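Local coordinates for putative reductase (Peptoclostridium difficile, PDB 5J6C), which probably reduces nitro compounds with bound flavin mononucleotide, as a dimeric nitroreductase-family enzyme studied for its interactions with metronidazole, at residues 65-76 with 102-113; 81-89 with 154-162. One frame throughout, in Å; residues are numbered along the deposited sequence.

In the fold
From the N terminus, the loop that lines one flavin leads into strand 71-76 and then helix 79-86, and the chain returns as strand 102-109; interaction 1 closes this loop as an antiparallel pair. Interaction 2 starts within that loop, from 81-89, and closes a longer one when helix 154-162 packs beside helix 79-86, so the two contacts cross along the sequence. They meet in space: Val76 packs on Lys81 and Leu82, Ala103 on Leu82, and Val105 on Leu162. Together they join sheet, helix pair and flavin sites, and both touch the second subunit.

Interaction 1 (65-76 with 102-113); sequences SKGLRTWEFIVV and LAIVIIADKEKN. With FMN (flavin mononucleotide), chain E.
In this nitroreductase fold strand 71-76, paired antiparallel with 102-109, is the outermost of its chain's sheet, which a strand of the second subunit continues; its loop end reaches a flavin site shared by the two subunits. Hydrogen-bonded pairs Glu72-Ile107, Ile74-Val105 and Val76-Ala103 alternate with non-hydrogen-bonded ones; Glu72 N meets Ile107 O at 2.7 Å, and Asp109 N reaching Thr70 O at 2.9 Å extends the ladder. On the Phe73 face, Ile106 CG1 lies at the ring edge, in plane, 3.9 Å from Phe73 CD1. On the other face Ile107 turns CG1 between its backbone N and carbonyl carbon (chi1 69°), which brings it 3.7 Å from Glu72 CB. Beyond the strands, the side chains of Thr70 and Lys112 run past each other in opposite directions, Thr70 CG2 3.5 Å from Lys112 CB. Lys112 NZ makes a salt bridge to the anti lone pair of Asp109 OD1, 2.9 Å away, and a water accepts from Lys112 NZ and donates to Glu72 OE2 and Thr70 O. Asn113 ND2 gives Ser65 OG a weak, bent bond of 3.0 Å. Thr70 OG1 and Ser65 N bind Asp119 of helix 116-133, Glu72 OE1 binds His197 of the second subunit, and strand 168-177 flanks 102-109.

Interaction 2 (81-89 with 154-162); sequences KLINLSQCR and ADKYIREEL. With FMN (flavin mononucleotide), chain C.
Asn84 O is gripped by two donors, Tyr157 OH, 2.9 Å from Asn84 O, and the backbone N of Gln87, which arrive from opposite faces of the carbonyl plane. The Tyr157 bond ties together two antiparallel helices packed over the sheet of the nitroreductase fold; the axes of 81-86 and 154-162 come within 10.4 Å of each other at 164°. Tyr157 holds its ring out with CG anti to the backbone N (chi1 177°), which carries the hydroxyl across to the last turn of the other helix; Asn84 O lies at the ring edge, in plane, Gln87 O over one face, and Tyr148 stacks on the ring.

One turn after Tyr157, Glu161 OE2 takes the N-H of Asn84 ND2 at 2.8 Å. The amide and carboxylate planes stand 60° apart, and the N-H meets the oxygen from above the carboxylate plane. The same Glu161 OE2 has Lys81 CE 3.1 Å away, but Lys81 NZ stays 4.5 Å from Glu161 OE2, beyond a salt bridge, and is hydrogen-bonded to Asn199 O and Asn200 OD1 of the second subunit.

On the side facing the sheet the contact is apolar. Leu85 CD2 meets Ile158 CG2 at 3.9 Å, the chains crossing at about a right angle, while Ile158 CD1 packs on Cys88 CB at 3.8 Å. Where the helix gives way to loop, Ala154 CB touches the aliphatic part of Arg89, whose guanidinium points its edge at the flavin: Arg89 NH1 donates to O4 of FMN (chain C) at 2.8 Å.

Interaction 1 (65-76 with 102-113)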
loop_
_atom_site.group_PDB
_atom_site.type_symbol
_atom_site.label_atom_id
_atom_site.label_comp_id
_atom_site.label_asym_id
_atom_site.label_seq_id
_atom_site.Cartn_x
_atom_site.Cartn_y
_atom_site.Cartn_z
ATOM N N SER A 65 1.525 9.384 5.794
ATOM C CA SER A 65 0.790 10.637 5.917
ATOM C C SER A 65 1.499 11.576 6.884
ATOM O O SER A 65 1.880 11.174 7.984
ATOM C CB SER A 65 -0.630 10.354 6.393
ATOM O OG SER A 65 -1.328 11.555 6.668
ATOM N N LYS A 66 1.716 12.822 6.453
ATOM C CA LYS A 66 2.379 13.854 7.258
ATOM C C LYS A 66 3.785 13.462 7.700
ATOM O O LYS A 66 4.302 14.005 8.686
ATOM C CB LYS A 66 1.551 14.215 8.493
ATOM C CG LYS A 66 0.132 14.643 8.204
ATOM C CD LYS A 66 -0.610 14.974 9.504
ATOM C CE LYS A 66 -2.101 15.155 9.244
ATOM N NZ LYS A 66 -2.358 16.007 8.030
ATOM N N GLY A 67 4.416 12.519 7.009
ATOM C CA GLY A 67 5.694 11.979 7.449
ATOM C C GLY A 67 5.684 11.371 8.843
ATOM O O GLY A 67 6.750 11.110 9.410
ATOM N N LEU A 68 4.493 11.112 9.398
ATOM C CA LEU A 68 4.379 10.756 10.810
ATOM C C LEU A 68 4.847 9.341 11.117
ATOM O O LEU A 68 5.070 9.026 12.292
ATOM C CB LEU A 68 2.936 10.910 11.273
ATOM C CG LEU A 68 2.385 12.323 11.453
ATOM C CD1 LEU A 68 0.958 12.262 11.991
ATOM C CD2 LEU A 68 3.283 13.144 12.367
ATOM N N ARG A 69 4.967 8.478 10.108
ATOM C CA ARG A 69 5.447 7.108 10.295
ATOM C C ARG A 69 4.737 6.403 11.457
ATOM O O ARG A 69 5.361 5.926 12.401
ATOM C CB ARG A 69 6.961 7.107 10.518
ATOM C CG ARG A 69 7.758 7.734 9.377
ATOM C CD ARG A 69 9.244 7.646 9.667
ATOM N NE ARG A 69 10.071 7.992 8.508
ATOM C CZ ARG A 69 11.342 8.371 8.602
ATOM N NH1 ARG A 69 11.910 8.475 9.805
ATOM N NH2 ARG A 69 12.044 8.660 7.505
ATOM N N THR A 70 3.405 6.328 11.369
ATOM C CA THR A 70 2.627 5.771 12.476
ATOM C C THR A 70 2.919 4.292 12.731
ATOM O O THR A 70 2.572 3.787 13.801
ATOM C CB THR A 70 1.119 5.928 12.225
ATOM O OG1 THR A 70 0.761 5.214 11.038
ATOM C CG2 THR A 70 0.724 7.391 12.071
ATOM N N TRP A 71 3.524 3.586 11.777
ATOM C CA TRP A 71 3.644 2.145 11.881
ATOM C C TRP A 71 4.781 1.733 12.819
ATOM O O TRP A 71 5.603 2.544 13.249
ATOM C CB TRP A 71 3.851 1.516 10.504
ATOM C CG TRP A 71 4.577 2.360 9.455
ATOM C CD1 TRP A 71 4.051 2.812 8.278
ATOM C CD2 TRP A 71 5.940 2.810 9.475
ATOM N NE1 TRP A 71 4.988 3.518 7.575
ATOM C CE2 TRP A 71 6.160 3.531 8.283
ATOM C CE3 TRP A 71 6.995 2.674 10.382
ATOM C CZ2 TRP A 71 7.395 4.115 7.973
ATOM C CZ3 TRP A 71 8.213 3.250 10.070
ATOM C CH2 TRP A 71 8.397 3.968 8.879
ATOM N N GLU A 72 4.779 0.443 13.166
ATOM C CA GLU A 72 5.896 -0.256 13.801
ATOM C C GLU A 72 5.859 -1.702 13.335
ATOM O O GLU A 72 4.821 -2.207 12.899
ATOM C CB GLU A 72 5.854 -0.217 15.340
ATOM C CG GLU A 72 5.393 1.101 15.916
ATOM C CD GLU A 72 6.200 1.548 17.102
ATOM O OE1 GLU A 72 7.170 0.843 17.463
ATOM O OE2 GLU A 72 5.848 2.605 17.677
ATOM N N PHE A 73 7.000 -2.371 13.440
ATOM C CA PHE A 73 7.170 -3.710 12.895
ATOM C C PHE A 73 7.641 -4.657 13.987
ATOM O O PHE A 73 8.571 -4.343 14.737
ATOM C CB PHE A 73 8.144 -3.675 11.713
ATOM C CG PHE A 73 7.798 -2.614 10.702
ATOM C CD1 PHE A 73 6.753 -2.804 9.803
ATOM C CD2 PHE A 73 8.468 -1.408 10.689
ATOM C CE1 PHE A 73 6.409 -1.815 8.881
ATOM C CE2 PHE A 73 8.136 -0.413 9.782
ATOM C CZ PHE A 73 7.104 -0.613 8.872
ATOM N N ILE A 74 6.971 -5.793 14.096
ATOM C CA ILE A 74 7.366 -6.854 15.006
ATOM C C ILE A 74 7.833 -8.022 14.151
ATOM O O ILE A 74 7.029 -8.685 13.475
ATOM C CB ILE A 74 6.231 -7.260 15.956
ATOM C CG1 ILE A 74 5.680 -6.022 16.667
ATOM C CG2 ILE A 74 6.738 -8.285 16.975
ATOM C CD1 ILE A 74 4.508 -6.325 17.580
ATOM N N VAL A 75 9.141 -8.244 14.167
ATOM C CA VAL A 75 9.758 -9.377 13.496
ATOM C C VAL A 75 9.597 -10.615 14.367
ATOM O O VAL A 75 9.982 -10.617 15.544
ATOM C CB VAL A 75 11.243 -9.087 13.222
ATOM C CG1 VAL A 75 11.939 -10.297 12.583
ATOM C CG2 VAL A 75 11.385 -7.834 12.373
ATOM N N VAL A 76 9.051 -11.682 13.792
ATOM C CA VAL A 76 8.804 -12.914 14.529
ATOM C C VAL A 76 9.474 -14.064 13.794
ATOM O O VAL A 76 9.167 -14.317 12.624
ATOM C CB VAL A 76 7.301 -13.189 14.701
ATOM C CG1 VAL A 76 7.092 -14.461 15.507
ATOM C CG2 VAL A 76 6.645 -11.994 15.374
ATOM N N LEU A 102 9.553 -16.943 8.842
ATOM C CA LEU A 102 9.647 -15.553 9.238
ATOM C C LEU A 102 8.284 -14.897 9.071
ATOM O O LEU A 102 7.495 -15.282 8.206
ATOM C CB LEU A 102 10.703 -14.828 8.400
ATOM C CG LEU A 102 10.876 -13.327 8.605
ATOM C CD1 LEU A 102 11.272 -13.060 10.052
ATOM C CD2 LEU A 102 11.918 -12.770 7.626
ATOM N N ALA A 103 8.010 -13.919 9.927
ATOM C CA ALA A 103 6.822 -13.092 9.789
ATOM C C ALA A 103 7.174 -11.694 10.264
ATOM O O ALA A 103 8.033 -11.515 11.133
ATOM C CB ALA A 103 5.632 -13.645 10.585
ATOM N N ILE A 104 6.533 -10.702 9.655
ATOM C CA ILE A 104 6.579 -9.325 10.129
ATOM C C ILE A 104 5.144 -8.885 10.375
ATOM O O ILE A 104 4.341 -8.828 9.436
ATOM C CB ILE A 104 7.266 -8.379 9.135
ATOM C CG1 ILE A 104 8.688 -8.849 8.822
ATOM C CG2 ILE A 104 7.274 -6.958 9.697
ATOM C CD1 ILE A 104 9.359 -7.986 7.811
ATOM N N VAL A 105 4.828 -8.592 11.630
ATOM C CA VAL A 105 3.530 -8.045 12.012
ATOM C C VAL A 105 3.620 -6.530 11.897
ATOM O O VAL A 105 4.505 -5.914 12.505
ATOM C CB VAL A 105 3.152 -8.477 13.437
ATOM C CG1 VAL A 105 1.767 -7.943 13.825
ATOM C CG2 VAL A 105 3.212 -9.988 13.541
ATOM N N ILE A 106 2.727 -5.933 11.102
ATOM C CA ILE A 106 2.670 -4.483 10.912
ATOM C C ILE A 106 1.593 -3.911 11.832
ATOM O O ILE A 106 0.397 -4.183 11.659
ATOM C CB ILE A 106 2.386 -4.090 9.459
ATOM C CG1 ILE A 106 3.518 -4.509 8.521
ATOM C CG2 ILE A 106 2.221 -2.594 9.374
ATOM C CD1 ILE A 106 3.241 -5.766 7.780
ATOM N N ILE A 107 2.014 -3.094 12.796
ATOM C CA ILE A 107 1.108 -2.417 13.713
ATOM C C ILE A 107 1.254 -0.920 13.491
ATOM O O ILE A 107 2.207 -0.451 12.867
ATOM C CB ILE A 107 1.382 -2.775 15.192
ATOM C CG1 ILE A 107 2.726 -2.186 15.638
ATOM C CG2 ILE A 107 1.314 -4.287 15.402
ATOM C CD1 ILE A 107 3.051 -2.394 17.125
ATOM N N ALA A 108 0.288 -0.162 14.003
ATOM C CA ALA A 108 0.301 1.278 13.814
ATOM C C ALA A 108 -0.294 1.954 15.034
ATOM O O ALA A 108 -1.270 1.469 15.614
ATOM C CB ALA A 108 -0.472 1.683 12.561
ATOM N N ASP A 109 0.314 3.068 15.425
ATOM C CA ASP A 109 -0.203 3.909 16.502
ATOM C C ASP A 109 -1.448 4.624 15.991
ATOM O O ASP A 109 -1.354 5.617 15.267
ATOM C CB ASP A 109 0.881 4.884 16.953
ATOM C CG ASP A 109 0.445 5.781 18.109
ATOM O OD1 ASP A 109 1.276 6.624 18.505
ATOM O OD2 ASP A 109 -0.705 5.669 18.611
ATOM N N LYS A 110 -2.631 4.111 16.356
ATOM C CA LYS A 110 -3.872 4.623 15.780
ATOM C C LYS A 110 -4.309 5.961 16.369
ATOM O O LYS A 110 -5.236 6.578 15.833
ATOM C CB LYS A 110 -5.003 3.589 15.913
ATOM C CG LYS A 110 -5.462 3.260 17.329
ATOM C CD LYS A 110 -6.485 2.109 17.318
ATOM C CE LYS A 110 -7.239 1.973 18.644
ATOM N NZ LYS A 110 -6.443 1.341 19.737
ATOM N N GLU A 111 -3.660 6.443 17.429
ATOM C CA GLU A 111 -3.895 7.808 17.891
ATOM C C GLU A 111 -3.050 8.835 17.147
ATOM O O GLU A 111 -3.340 10.032 17.240
ATOM C CB GLU A 111 -3.593 7.936 19.385
ATOM C CG GLU A 111 -4.287 6.939 20.281
ATOM C CD GLU A 111 -3.627 6.870 21.643
ATOM O OE1 GLU A 111 -2.519 7.439 21.794
ATOM O OE2 GLU A 111 -4.212 6.244 22.558
ATOM N N LYS A 112 -1.998 8.399 16.443
ATOM C CA LYS A 112 -1.126 9.335 15.734
ATOM C C LYS A 112 -1.802 9.907 14.493
ATOM O O LYS A 112 -1.558 11.067 14.132
ATOM C CB LYS A 112 0.186 8.650 15.336
ATOM C CG LYS A 112 1.364 8.794 16.314
ATOM C CD LYS A 112 2.703 8.554 15.583
ATOM C CE LYS A 112 3.890 8.408 16.533
ATOM N NZ LYS A 112 3.867 7.122 17.287
ATOM N N ASN A 113 -2.641 9.108 13.833
ATOM C CA ASN A 113 -3.322 9.501 12.608
ATOM C C ASN A 113 -4.482 8.540 12.379
ATOM O O ASN A 113 -4.460 7.392 12.844
ATOM C CB ASN A 113 -2.362 9.499 11.400
ATOM C CG ASN A 113 -2.576 10.700 10.474
ATOM O OD1 ASN A 113 -3.595 11.396 10.560
ATOM N ND2 ASN A 113 -1.615 10.937 9.577
HETATM N N1 FMN E . 0.916 14.985 0.729
HETATM C C2 FMN E . 0.112 16.088 0.472
HETATM O O2 FMN E . 0.599 17.136 0.068
HETATM N N3 FMN E . -1.250 16.036 0.668
HETATM C C4 FMN E . -1.838 14.872 1.112
HETATM O O4 FMN E . -3.066 14.813 1.275
HETATM C C4A FMN E . -1.036 13.762 1.362
HETATM N N5 FMN E . -1.637 12.601 1.800
HETATM C C5A FMN E . -0.854 11.488 2.045
HETATM C C6 FMN E . -1.495 10.335 2.502
HETATM C C7 FMN E . -0.771 9.181 2.752
HETATM C C7M FMN E . -1.515 7.969 3.234
HETATM C C8 FMN E . 0.617 9.181 2.561
HETATM C C8M FMN E . 1.393 7.921 2.836
HETATM C C9 FMN E . 1.265 10.343 2.112
HETATM C C9A FMN E . 0.536 11.512 1.850
HETATM N N10 FMN E . 1.150 12.681 1.390
HETATM C C10 FMN E . 0.353 13.805 1.156
HETATM C "C1'" FMN E . 2.650 12.770 1.223
HETATM C "C2'" FMN E . 3.177 13.142 2.659
HETATM O "O2'" FMN E . 3.231 14.525 2.924
HETATM C "C3'" FMN E . 4.508 12.595 3.216
HETATM O "O3'" FMN E . 5.444 13.534 3.758
HETATM C "C4'" FMN E . 5.338 11.879 2.229
HETATM O "O4'" FMN E . 4.702 10.727 1.736
HETATM C "C5'" FMN E . 6.613 11.546 3.012
HETATM O "O5'" FMN E . 7.612 12.361 2.453
HETATM P P FMN E . 8.234 11.816 1.077
HETATM O O1P FMN E . 9.284 10.804 1.452
HETATM O O2P FMN E . 7.197 11.103 0.243
HETATM O O3P FMN E . 8.863 12.950 0.279
HETATM O O HOH W 1 1.009 9.176 9.457
HETATM O O HOH W 2 4.429 4.489 16.246
#

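Interaction 2 (81-89 with 154-162)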
loop_
_atom_site.group_PDB
_atom_site.type_symbol
_atom_site.label_atom_id
_atom_site.label_comp_id
_atom_site.label_asym_id
_atom_site.label_seq_id
_atom_site.Cartn_x
_atom_site.Cartn_y
_atom_site.Cartn_z
ATOM N N LYS A 81 5.849 -18.825 18.681
ATOM C CA LYS A 81 5.097 -17.608 18.383
ATOM C C LYS A 81 4.408 -17.704 17.030
ATOM O O LYS A 81 3.285 -17.220 16.863
ATOM C CB LYS A 81 6.024 -16.385 18.411
ATOM C CG LYS A 81 6.311 -15.817 19.804
ATOM C CD LYS A 81 5.093 -15.056 20.334
ATOM C CE LYS A 81 5.128 -14.854 21.852
ATOM N NZ LYS A 81 6.201 -13.924 22.284
ATOM N N LEU A 82 5.079 -18.307 16.046
ATOM C CA LEU A 82 4.502 -18.411 14.710
ATOM C C LEU A 82 3.287 -19.328 14.707
ATOM O O LEU A 82 2.304 -19.069 13.999
ATOM C CB LEU A 82 5.566 -18.912 13.732
ATOM C CG LEU A 82 6.619 -17.852 13.415
ATOM C CD1 LEU A 82 7.780 -18.428 12.638
ATOM C CD2 LEU A 82 5.992 -16.683 12.647
ATOM N N ILE A 83 3.348 -20.415 15.483
ATOM C CA ILE A 83 2.187 -21.284 15.661
ATOM C C ILE A 83 1.041 -20.504 16.298
ATOM O O ILE A 83 -0.095 -20.518 15.805
ATOM C CB ILE A 83 2.569 -22.517 16.504
ATOM C CG1 ILE A 83 3.556 -23.409 15.730
ATOM C CG2 ILE A 83 1.328 -23.284 16.932
ATOM C CD1 ILE A 83 4.090 -24.576 16.524
ATOM N N ASN A 84 1.326 -19.812 17.408
ATOM C CA ASN A 84 0.307 -19.000 18.068
ATOM C C ASN A 84 -0.335 -18.022 17.089
ATOM O O ASN A 84 -1.561 -17.912 17.020
ATOM C CB ASN A 84 0.921 -18.250 19.248
ATOM C CG ASN A 84 1.412 -19.185 20.344
ATOM O OD1 ASN A 84 1.078 -20.366 20.364
ATOM N ND2 ASN A 84 2.211 -18.655 21.256
ATOM N N LEU A 85 0.488 -17.336 16.290
ATOM C CA LEU A 85 -0.033 -16.332 15.370
ATOM C C LEU A 85 -0.799 -16.949 14.202
ATOM O O LEU A 85 -1.686 -16.299 13.642
ATOM C CB LEU A 85 1.116 -15.457 14.865
ATOM C CG LEU A 85 1.686 -14.516 15.938
ATOM C CD1 LEU A 85 2.947 -13.848 15.449
ATOM C CD2 LEU A 85 0.639 -13.462 16.386
ATOM N N SER A 86 -0.487 -18.191 13.820
ATOM C CA SER A 86 -1.245 -18.842 12.753
ATOM C C SER A 86 -2.687 -19.115 13.154
ATOM O O SER A 86 -3.523 -19.406 12.283
ATOM C CB SER A 86 -0.578 -20.157 12.355
ATOM O OG SER A 86 -0.809 -21.141 13.346
ATOM N N GLN A 87 -2.989 -19.052 14.451
ATOM C CA GLN A 87 -4.337 -19.231 14.976
ATOM C C GLN A 87 -5.117 -17.921 15.103
ATOM O O GLN A 87 -6.193 -17.917 15.707
ATOM C CB GLN A 87 -4.273 -19.918 16.345
ATOM C CG GLN A 87 -4.160 -21.432 16.302
ATOM C CD GLN A 87 -5.420 -22.087 15.772
ATOM O OE1 GLN A 87 -5.458 -22.542 14.628
ATOM N NE2 GLN A 87 -6.469 -22.127 16.598
ATOM N N CYS A 88 -4.613 -16.810 14.548
ATOM C CA CYS A 88 -5.226 -15.512 14.831
ATOM C C CYS A 88 -6.610 -15.377 14.215
ATOM O O CYS A 88 -7.407 -14.553 14.673
ATOM C CB CYS A 88 -4.332 -14.371 14.340
ATOM S SG CYS A 88 -4.191 -14.241 12.552
ATOM N N ARG A 89 -6.907 -16.157 13.187
ATOM C CA ARG A 89 -8.247 -16.258 12.626
ATOM C C ARG A 89 -8.574 -17.750 12.618
ATOM O O ARG A 89 -8.092 -18.500 11.759
ATOM C CB ARG A 89 -8.300 -15.624 11.244
ATOM C CG ARG A 89 -8.049 -14.114 11.305
ATOM C CD ARG A 89 -7.682 -13.524 9.946
ATOM N NE ARG A 89 -8.697 -13.798 8.942
ATOM C CZ ARG A 89 -8.515 -13.614 7.643
ATOM N NH1 ARG A 89 -7.351 -13.161 7.197
ATOM N NH2 ARG A 89 -9.479 -13.898 6.791
ATOM N N ALA A 154 -9.259 -10.378 15.719
ATOM C CA ALA A 154 -7.903 -10.881 15.479
ATOM C C ALA A 154 -6.858 -9.902 16.003
ATOM O O ALA A 154 -5.831 -10.313 16.563
ATOM C CB ALA A 154 -7.687 -11.164 13.987
ATOM N N ASP A 155 -7.109 -8.601 15.831
ATOM C CA ASP A 155 -6.253 -7.568 16.408
ATOM C C ASP A 155 -5.981 -7.827 17.890
ATOM O O ASP A 155 -4.826 -7.892 18.319
ATOM C CB ASP A 155 -6.913 -6.199 16.218
ATOM C CG ASP A 155 -6.271 -5.121 17.063
ATOM O OD1 ASP A 155 -5.088 -4.836 16.829
ATOM O OD2 ASP A 155 -6.950 -4.547 17.948
ATOM N N LYS A 156 -7.044 -7.999 18.676
ATOM C CA LYS A 156 -6.893 -8.182 20.119
ATOM C C LYS A 156 -6.122 -9.456 20.439
ATOM O O LYS A 156 -5.259 -9.466 21.325
ATOM C CB LYS A 156 -8.276 -8.193 20.779
ATOM C CG LYS A 156 -8.280 -8.591 22.253
ATOM C CD LYS A 156 -7.577 -7.535 23.082
ATOM C CE LYS A 156 -7.731 -7.774 24.572
ATOM N NZ LYS A 156 -7.057 -6.695 25.360
ATOM N N TYR A 157 -6.410 -10.542 19.721
ATOM C CA TYR A 157 -5.667 -11.783 19.931
ATOM C C TYR A 157 -4.164 -11.579 19.725
ATOM O O TYR A 157 -3.347 -12.009 20.552
ATOM C CB TYR A 157 -6.206 -12.861 18.998
ATOM C CG TYR A 157 -5.454 -14.156 19.086
ATOM C CD1 TYR A 157 -5.744 -15.084 20.076
ATOM C CD2 TYR A 157 -4.441 -14.454 18.179
ATOM C CE1 TYR A 157 -5.047 -16.281 20.159
ATOM C CE2 TYR A 157 -3.735 -15.650 18.254
ATOM C CZ TYR A 157 -4.045 -16.562 19.245
ATOM O OH TYR A 157 -3.337 -17.747 19.323
ATOM N N ILE A 158 -3.782 -10.896 18.641
ATOM C CA ILE A 158 -2.363 -10.718 18.341
ATOM C C ILE A 158 -1.703 -9.794 19.361
ATOM O O ILE A 158 -0.585 -10.059 19.820
ATOM C CB ILE A 158 -2.182 -10.217 16.892
ATOM C CG1 ILE A 158 -2.635 -11.315 15.925
ATOM C CG2 ILE A 158 -0.722 -9.861 16.622
ATOM C CD1 ILE A 158 -2.846 -10.848 14.501
ATOM N N ARG A 159 -2.380 -8.708 19.746
ATOM C CA ARG A 159 -1.792 -7.811 20.736
ATOM C C ARG A 159 -1.523 -8.536 22.051
ATOM O O ARG A 159 -0.514 -8.270 22.711
ATOM C CB ARG A 159 -2.692 -6.600 20.974
ATOM C CG ARG A 159 -2.744 -5.611 19.824
ATOM C CD ARG A 159 -3.408 -4.301 20.242
ATOM N NE ARG A 159 -4.868 -4.323 20.116
ATOM C CZ ARG A 159 -5.720 -4.179 21.134
ATOM N NH1 ARG A 159 -5.257 -3.988 22.365
ATOM N NH2 ARG A 159 -7.041 -4.218 20.924
ATOM N N GLU A 160 -2.419 -9.445 22.455
ATOM C CA GLU A 160 -2.154 -10.244 23.650
ATOM C C GLU A 160 -0.964 -11.167 23.430
ATOM O O GLU A 160 -0.138 -11.363 24.330
ATOM C CB GLU A 160 -3.389 -11.059 24.025
ATOM C CG GLU A 160 -4.569 -10.220 24.472
ATOM C CD GLU A 160 -4.384 -9.641 25.874
ATOM O OE1 GLU A 160 -3.506 -10.145 26.622
ATOM O OE2 GLU A 160 -5.126 -8.688 26.226
ATOM N N GLU A 161 -0.863 -11.744 22.233
ATOM C CA GLU A 161 0.202 -12.698 21.962
ATOM C C GLU A 161 1.559 -12.010 21.931
ATOM O O GLU A 161 2.556 -12.571 22.395
ATOM C CB GLU A 161 -0.083 -13.414 20.644
ATOM C CG GLU A 161 0.971 -14.434 20.266
ATOM C CD GLU A 161 1.100 -15.522 21.316
ATOM O OE1 GLU A 161 0.053 -15.949 21.861
ATOM O OE2 GLU A 161 2.249 -15.924 21.599
ATOM N N LEU A 162 1.616 -10.783 21.410
ATOM C CA LEU A 162 2.873 -10.060 21.250
ATOM C C LEU A 162 3.047 -8.930 22.267
ATOM O O LEU A 162 3.997 -8.147 22.154
ATOM C CB LEU A 162 2.973 -9.516 19.820
ATOM C CG LEU A 162 2.925 -10.592 18.733
ATOM C CD1 LEU A 162 3.077 -9.936 17.393
ATOM C CD2 LEU A 162 4.032 -11.632 18.951
HETATM N N1 FMN C . -3.998 -14.357 1.550
HETATM C C2 FMN C . -4.299 -15.260 2.554
HETATM O O2 FMN C . -4.038 -16.447 2.423
HETATM N N3 FMN C . -4.891 -14.846 3.727
HETATM C C4 FMN C . -5.216 -13.517 3.907
HETATM O O4 FMN C . -5.751 -13.125 4.942
HETATM C C4A FMN C . -4.940 -12.610 2.899
HETATM N N5 FMN C . -5.264 -11.290 3.104
HETATM C C5A FMN C . -4.962 -10.368 2.138
HETATM C C6 FMN C . -5.300 -9.040 2.359
HETATM C C7 FMN C . -5.006 -8.100 1.406
HETATM C C7M FMN C . -5.359 -6.666 1.649
HETATM C C8 FMN C . -4.389 -8.480 0.235
HETATM C C8M FMN C . -4.070 -7.444 -0.785
HETATM C C9 FMN C . -4.051 -9.800 0.001
HETATM C C9A FMN C . -4.345 -10.758 0.962
HETATM N N10 FMN C . -4.024 -12.092 0.754
HETATM C C10 FMN C . -4.321 -13.027 1.724
HETATM C "C1'" FMN C . -3.354 -12.519 -0.520
HETATM C "C2'" FMN C . -4.353 -12.598 -1.683
HETATM O "O2'" FMN C . -5.085 -13.809 -1.632
HETATM C "C3'" FMN C . -3.612 -12.460 -3.017
HETATM O "O3'" FMN C . -2.808 -11.305 -2.973
HETATM C "C4'" FMN C . -4.570 -12.351 -4.206
HETATM O "O4'" FMN C . -5.340 -13.533 -4.281
HETATM C "C5'" FMN C . -3.795 -12.141 -5.509
HETATM O "O5'" FMN C . -3.002 -13.285 -5.739
HETATM P P FMN C . -1.400 -13.159 -5.816
HETATM O O1P FMN C . -0.911 -12.326 -4.651
HETATM O O2P FMN C . -0.757 -14.526 -5.753
HETATM O O3P FMN C . -1.076 -12.460 -7.112
#